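Local coordinates for protein esterase (Xanthomonas oryzae pv. oryzae, PDB 3H2G) that degrades rice cell walls as a virulence esterase, probably using a serine nucleophile in an alpha/beta-hydrolase fold, at residues 106-118 with 381-394. Residues are numbered along the deposited sequence; the frame is centred on the assembly and turned at random.
Sequences DDPLVTRLASQGY and KESCIVVVRDQLLD
Glu382 OE2 takes three donors: Arg112 NE at 3.1 Å, NH2 of the same guanidinium through a weak bond, and a water shared with Thr111 OG1. The two planes are nearly perpendicular, 83° apart; OE2 lies at the edge of the guanidinium, in its plane, while Arg112 NE comes to it from above the carboxylate plane. Val386 CG2 lies over one face of the guanidinium, toward its rim, and Arg112 sits as a knob among Glu382, Ile385, Val386 and Arg389. A bend at chi3 (66°) in the otherwise extended Arg389 chain turns NH1 to Arg112 O, in the carbonyl plane on a lone pair at 2.9 Å. Its NE and NH2 both hold Asp390 OD1, and Glu38 bridges NH2 to Arg112 NH1. Helix 108-114 and the 381-394 part of helix 376-396 run nearly parallel (18°) on the central sheet of what is consistent with an alpha/beta-hydrolase fold, Ile385 and Leu109 both resting on Trp84 of strand 79-85. Between the two helices Ile385 spreads its branches, CD1 against the Pro108 ring and CG2 3.9 Å from Leu113 CG. A Schellman motif with Gly117 at C-prime ends the shorter helix; just beyond, Tyr118 OH donates to Asp394 OD1 at 2.6 Å on the anti side. At the other end, one water joins Lys381 NZ to Asp107 OD1.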
loop_
_atom_site.group_PDB
_atom_site.type_symbol
_atom_site.label_atom_id
_atom_site.label_comp_id
_atom_site.label_asym_id
_atom_site.label_seq_id
_atom_site.Cartn_x
_atom_site.Cartn_y
_atom_site.Cartn_z
ATOM N N ASP A 106 4.237 -8.396 16.748
ATOM C CA ASP A 106 4.062 -6.967 16.975
ATOM C C ASP A 106 3.826 -6.189 15.682
ATOM O O ASP A 106 4.715 -5.508 15.173
ATOM C CB ASP A 106 5.279 -6.413 17.727
ATOM C CG ASP A 106 5.218 -4.911 17.923
ATOM O OD1 ASP A 106 4.099 -4.367 18.058
ATOM O OD2 ASP A 106 6.295 -4.280 17.958
ATOM N N ASP A 107 2.611 -6.310 15.157
ATOM C CA ASP A 107 2.208 -5.632 13.926
ATOM C C ASP A 107 0.703 -5.426 14.032
ATOM O O ASP A 107 -0.026 -6.342 14.419
ATOM C CB ASP A 107 2.515 -6.500 12.702
ATOM C CG ASP A 107 2.283 -5.761 11.394
ATOM O OD1 ASP A 107 3.204 -5.052 10.940
ATOM O OD2 ASP A 107 1.176 -5.875 10.831
ATOM N N PRO A 108 0.212 -4.227 13.684
ATOM C CA PRO A 108 -1.230 -3.979 13.777
ATOM C C PRO A 108 -2.118 -4.933 12.975
ATOM O O PRO A 108 -3.285 -5.123 13.317
ATOM C CB PRO A 108 -1.361 -2.519 13.338
ATOM C CG PRO A 108 -0.207 -2.339 12.399
ATOM C CD PRO A 108 0.914 -3.067 13.105
ATOM N N LEU A 109 -1.588 -5.535 11.915
ATOM C CA LEU A 109 -2.403 -6.469 11.144
ATOM C C LEU A 109 -2.757 -7.652 12.034
ATOM O O LEU A 109 -3.842 -8.222 11.932
ATOM C CB LEU A 109 -1.659 -6.962 9.901
ATOM C CG LEU A 109 -1.382 -5.917 8.815
ATOM C CD1 LEU A 109 -0.790 -6.615 7.602
ATOM C CD2 LEU A 109 -2.669 -5.189 8.440
ATOM N N VAL A 110 -1.832 -8.017 12.915
ATOM C CA VAL A 110 -2.060 -9.122 13.839
ATOM C C VAL A 110 -2.884 -8.684 15.049
ATOM O O VAL A 110 -3.918 -9.274 15.357
ATOM C CB VAL A 110 -0.724 -9.702 14.368
ATOM C CG1 VAL A 110 -0.993 -10.687 15.505
ATOM C CG2 VAL A 110 0.031 -10.392 13.243
ATOM N N THR A 111 -2.420 -7.638 15.721
ATOM C CA THR A 111 -3.062 -7.148 16.936
ATOM C C THR A 111 -4.414 -6.464 16.820
ATOM O O THR A 111 -5.215 -6.530 17.751
ATOM C CB THR A 111 -2.116 -6.192 17.704
ATOM O OG1 THR A 111 -1.925 -4.986 16.950
ATOM C CG2 THR A 111 -0.768 -6.851 17.925
ATOM N N ARG A 112 -4.685 -5.815 15.692
ATOM C CA ARG A 112 -5.950 -5.104 15.537
ATOM C C ARG A 112 -6.980 -5.759 14.626
ATOM O O ARG A 112 -8.177 -5.561 14.804
ATOM C CB ARG A 112 -5.689 -3.693 15.010
ATOM C CG ARG A 112 -4.716 -2.880 15.834
ATOM C CD ARG A 112 -5.274 -2.559 17.207
ATOM N NE ARG A 112 -4.372 -1.674 17.937
ATOM C CZ ARG A 112 -4.680 -1.059 19.073
ATOM N NH1 ARG A 112 -5.876 -1.232 19.622
ATOM N NH2 ARG A 112 -3.794 -0.260 19.652
ATOM N N LEU A 113 -6.517 -6.527 13.647
ATOM C CA LEU A 113 -7.428 -7.145 12.691
ATOM C C LEU A 113 -7.579 -8.662 12.803
ATOM O O LEU A 113 -8.675 -9.160 13.072
ATOM C CB LEU A 113 -6.999 -6.754 11.274
ATOM C CG LEU A 113 -7.088 -5.245 10.989
ATOM C CD1 LEU A 113 -6.453 -4.930 9.648
ATOM C CD2 LEU A 113 -8.551 -4.801 11.010
ATOM N N ALA A 114 -6.492 -9.398 12.594
ATOM C CA ALA A 114 -6.556 -10.856 12.674
ATOM C C ALA A 114 -7.010 -11.315 14.058
ATOM O O ALA A 114 -7.725 -12.311 14.189
ATOM C CB ALA A 114 -5.191 -11.464 12.347
ATOM N N SER A 115 -6.595 -10.583 15.087
ATOM C CA SER A 115 -6.945 -10.929 16.462
ATOM C C SER A 115 -8.427 -10.725 16.735
ATOM O O SER A 115 -8.939 -11.161 17.768
ATOM C CB SER A 115 -6.144 -10.077 17.441
ATOM O OG SER A 115 -6.580 -8.729 17.396
ATOM N N GLN A 116 -9.109 -10.054 15.812
ATOM C CA GLN A 116 -10.533 -9.793 15.956
ATOM C C GLN A 116 -11.383 -10.619 14.993
ATOM O O GLN A 116 -12.582 -10.370 14.848
ATOM C CB GLN A 116 -10.820 -8.302 15.757
ATOM C CG GLN A 116 -10.256 -7.403 16.848
ATOM C CD GLN A 116 -10.701 -7.807 18.246
ATOM O OE1 GLN A 116 -11.827 -8.271 18.449
ATOM N NE2 GLN A 116 -9.822 -7.614 19.225
ATOM N N GLY A 117 -10.764 -11.586 14.322
ATOM C CA GLY A 117 -11.516 -12.444 13.419
ATOM C C GLY A 117 -11.408 -12.164 11.934
ATOM O O GLY A 117 -12.124 -12.769 11.139
ATOM N N TYR A 118 -10.531 -11.245 11.549
ATOM C CA TYR A 118 -10.356 -10.930 10.139
ATOM C C TYR A 118 -9.245 -11.768 9.518
ATOM O O TYR A 118 -8.136 -11.819 10.042
ATOM C CB TYR A 118 -10.001 -9.450 9.944
ATOM C CG TYR A 118 -11.122 -8.481 10.231
ATOM C CD1 TYR A 118 -11.410 -8.078 11.534
ATOM C CD2 TYR A 118 -11.899 -7.965 9.193
ATOM C CE1 TYR A 118 -12.443 -7.183 11.798
ATOM C CE2 TYR A 118 -12.938 -7.071 9.445
ATOM C CZ TYR A 118 -13.203 -6.685 10.748
ATOM O OH TYR A 118 -14.227 -5.806 11.004
ATOM N N LYS A 381 -0.952 4.729 10.250
ATOM C CA LYS A 381 -1.077 3.299 10.003
ATOM C C LYS A 381 -1.929 2.597 11.055
ATOM O O LYS A 381 -2.980 2.046 10.731
ATOM C CB LYS A 381 0.298 2.631 9.926
ATOM C CG LYS A 381 0.216 1.169 9.504
ATOM C CD LYS A 381 1.577 0.500 9.567
ATOM C CE LYS A 381 1.486 -0.964 9.193
ATOM N NZ LYS A 381 2.794 -1.653 9.373
ATOM N N GLU A 382 -1.498 2.613 12.313
ATOM C CA GLU A 382 -2.289 1.944 13.338
ATOM C C GLU A 382 -3.531 2.724 13.748
ATOM O O GLU A 382 -4.585 2.133 13.963
ATOM C CB GLU A 382 -1.450 1.626 14.579
ATOM C CG GLU A 382 -2.258 0.874 15.638
ATOM C CD GLU A 382 -1.415 0.340 16.775
ATOM O OE1 GLU A 382 -0.625 1.120 17.347
ATOM O OE2 GLU A 382 -1.553 -0.860 17.104
ATOM N N SER A 383 -3.417 4.048 13.851
ATOM C CA SER A 383 -4.562 4.871 14.240
ATOM C C SER A 383 -5.736 4.672 13.287
ATOM O O SER A 383 -6.881 4.503 13.716
ATOM C CB SER A 383 -4.175 6.353 14.264
ATOM O OG SER A 383 -3.260 6.619 15.314
ATOM N N CYS A 384 -5.448 4.705 11.992
ATOM C CA CYS A 384 -6.485 4.521 10.987
ATOM C C CYS A 384 -6.993 3.088 10.918
ATOM O O CYS A 384 -8.177 2.861 10.681
ATOM C CB CYS A 384 -5.974 4.950 9.616
ATOM S SG CYS A 384 -6.163 6.727 9.275
ATOM N N ILE A 385 -6.104 2.114 11.106
ATOM C CA ILE A 385 -6.545 0.723 11.080
ATOM C C ILE A 385 -7.629 0.566 12.147
ATOM O O ILE A 385 -8.678 -0.032 11.901
ATOM C CB ILE A 385 -5.380 -0.256 11.379
ATOM C CG1 ILE A 385 -4.504 -0.412 10.132
ATOM C CG2 ILE A 385 -5.924 -1.613 11.814
ATOM C CD1 ILE A 385 -3.256 -1.246 10.352
ATOM N N VAL A 386 -7.372 1.118 13.329
ATOM C CA VAL A 386 -8.331 1.034 14.423
ATOM C C VAL A 386 -9.631 1.756 14.082
ATOM O O VAL A 386 -10.715 1.204 14.254
ATOM C CB VAL A 386 -7.740 1.624 15.725
ATOM C CG1 VAL A 386 -8.815 1.724 16.801
ATOM C CG2 VAL A 386 -6.597 0.744 16.209
ATOM N N VAL A 387 -9.518 2.982 13.578
ATOM C CA VAL A 387 -10.694 3.776 13.225
ATOM C C VAL A 387 -11.567 3.174 12.126
ATOM O O VAL A 387 -12.789 3.109 12.274
ATOM C CB VAL A 387 -10.284 5.211 12.810
ATOM C CG1 VAL A 387 -11.470 5.947 12.193
ATOM C CG2 VAL A 387 -9.776 5.967 14.031
ATOM N N VAL A 388 -10.957 2.740 11.026
ATOM C CA VAL A 388 -11.740 2.168 9.933
ATOM C C VAL A 388 -12.373 0.834 10.327
ATOM O O VAL A 388 -13.476 0.512 9.889
ATOM C CB VAL A 388 -10.889 1.995 8.653
ATOM C CG1 VAL A 388 -10.351 3.356 8.207
ATOM C CG2 VAL A 388 -9.753 1.022 8.893
ATOM N N ARG A 389 -11.678 0.059 11.153
ATOM C CA ARG A 389 -12.223 -1.214 11.614
ATOM C C ARG A 389 -13.488 -0.928 12.420
ATOM O O ARG A 389 -14.542 -1.521 12.182
ATOM C CB ARG A 389 -11.214 -1.935 12.512
ATOM C CG ARG A 389 -11.726 -3.241 13.116
ATOM C CD ARG A 389 -10.866 -3.671 14.298
ATOM N NE ARG A 389 -10.991 -2.735 15.415
ATOM C CZ ARG A 389 -10.210 -2.732 16.492
ATOM N NH1 ARG A 389 -9.229 -3.619 16.616
ATOM N NH2 ARG A 389 -10.412 -1.839 17.449
ATOM N N ASP A 390 -13.375 -0.009 13.373
ATOM C CA ASP A 390 -14.505 0.351 14.232
ATOM C C ASP A 390 -15.670 1.018 13.505
ATOM O O ASP A 390 -16.833 0.690 13.750
ATOM C CB ASP A 390 -14.053 1.293 15.354
ATOM C CG ASP A 390 -13.064 0.652 16.308
ATOM O OD1 ASP A 390 -12.868 -0.579 16.247
ATOM O OD2 ASP A 390 -12.491 1.391 17.133
ATOM N N GLN A 391 -15.358 1.953 12.613
ATOM C CA GLN A 391 -16.392 2.694 11.898
ATOM C C GLN A 391 -16.978 2.072 10.638
ATOM O O GLN A 391 -18.119 2.378 10.279
ATOM C CB GLN A 391 -15.883 4.104 11.582
ATOM C CG GLN A 391 -15.788 4.996 12.817
ATOM C CD GLN A 391 -15.249 6.380 12.508
ATOM O OE1 GLN A 391 -15.552 6.957 11.463
ATOM N NE2 GLN A 391 -14.457 6.926 13.426
ATOM N N LEU A 392 -16.226 1.204 9.968
ATOM C CA LEU A 392 -16.733 0.588 8.743
ATOM C C LEU A 392 -16.634 -0.933 8.663
ATOM O O LEU A 392 -17.642 -1.608 8.486
ATOM C CB LEU A 392 -16.033 1.179 7.514
ATOM C CG LEU A 392 -16.438 0.550 6.169
ATOM C CD1 LEU A 392 -17.915 0.822 5.894
ATOM C CD2 LEU A 392 -15.577 1.116 5.047
ATOM N N LEU A 393 -15.420 -1.466 8.773
ATOM C CA LEU A 393 -15.212 -2.906 8.660
ATOM C C LEU A 393 -16.115 -3.755 9.554
ATOM O O LEU A 393 -16.789 -4.663 9.066
ATOM C CB LEU A 393 -13.744 -3.255 8.930
ATOM C CG LEU A 393 -12.681 -2.487 8.132
ATOM C CD1 LEU A 393 -11.317 -3.098 8.426
ATOM C CD2 LEU A 393 -12.972 -2.540 6.637
ATOM N N ASP A 394 -16.136 -3.466 10.853
ATOM C CA ASP A 394 -16.966 -4.237 11.779
ATOM C C ASP A 394 -18.435 -4.226 11.374
ATOM O O ASP A 394 -19.126 -5.235 11.489
ATOM C CB ASP A 394 -16.861 -3.695 13.211
ATOM C CG ASP A 394 -15.546 -4.044 13.885
ATOM O OD1 ASP A 394 -14.834 -4.958 13.411
ATOM O OD2 ASP A 394 -15.235 -3.407 14.911
HETATM O O HOH W 1 1.747 -3.961 8.676
HETATM O O HOH W 2 -0.025 -3.158 17.714
#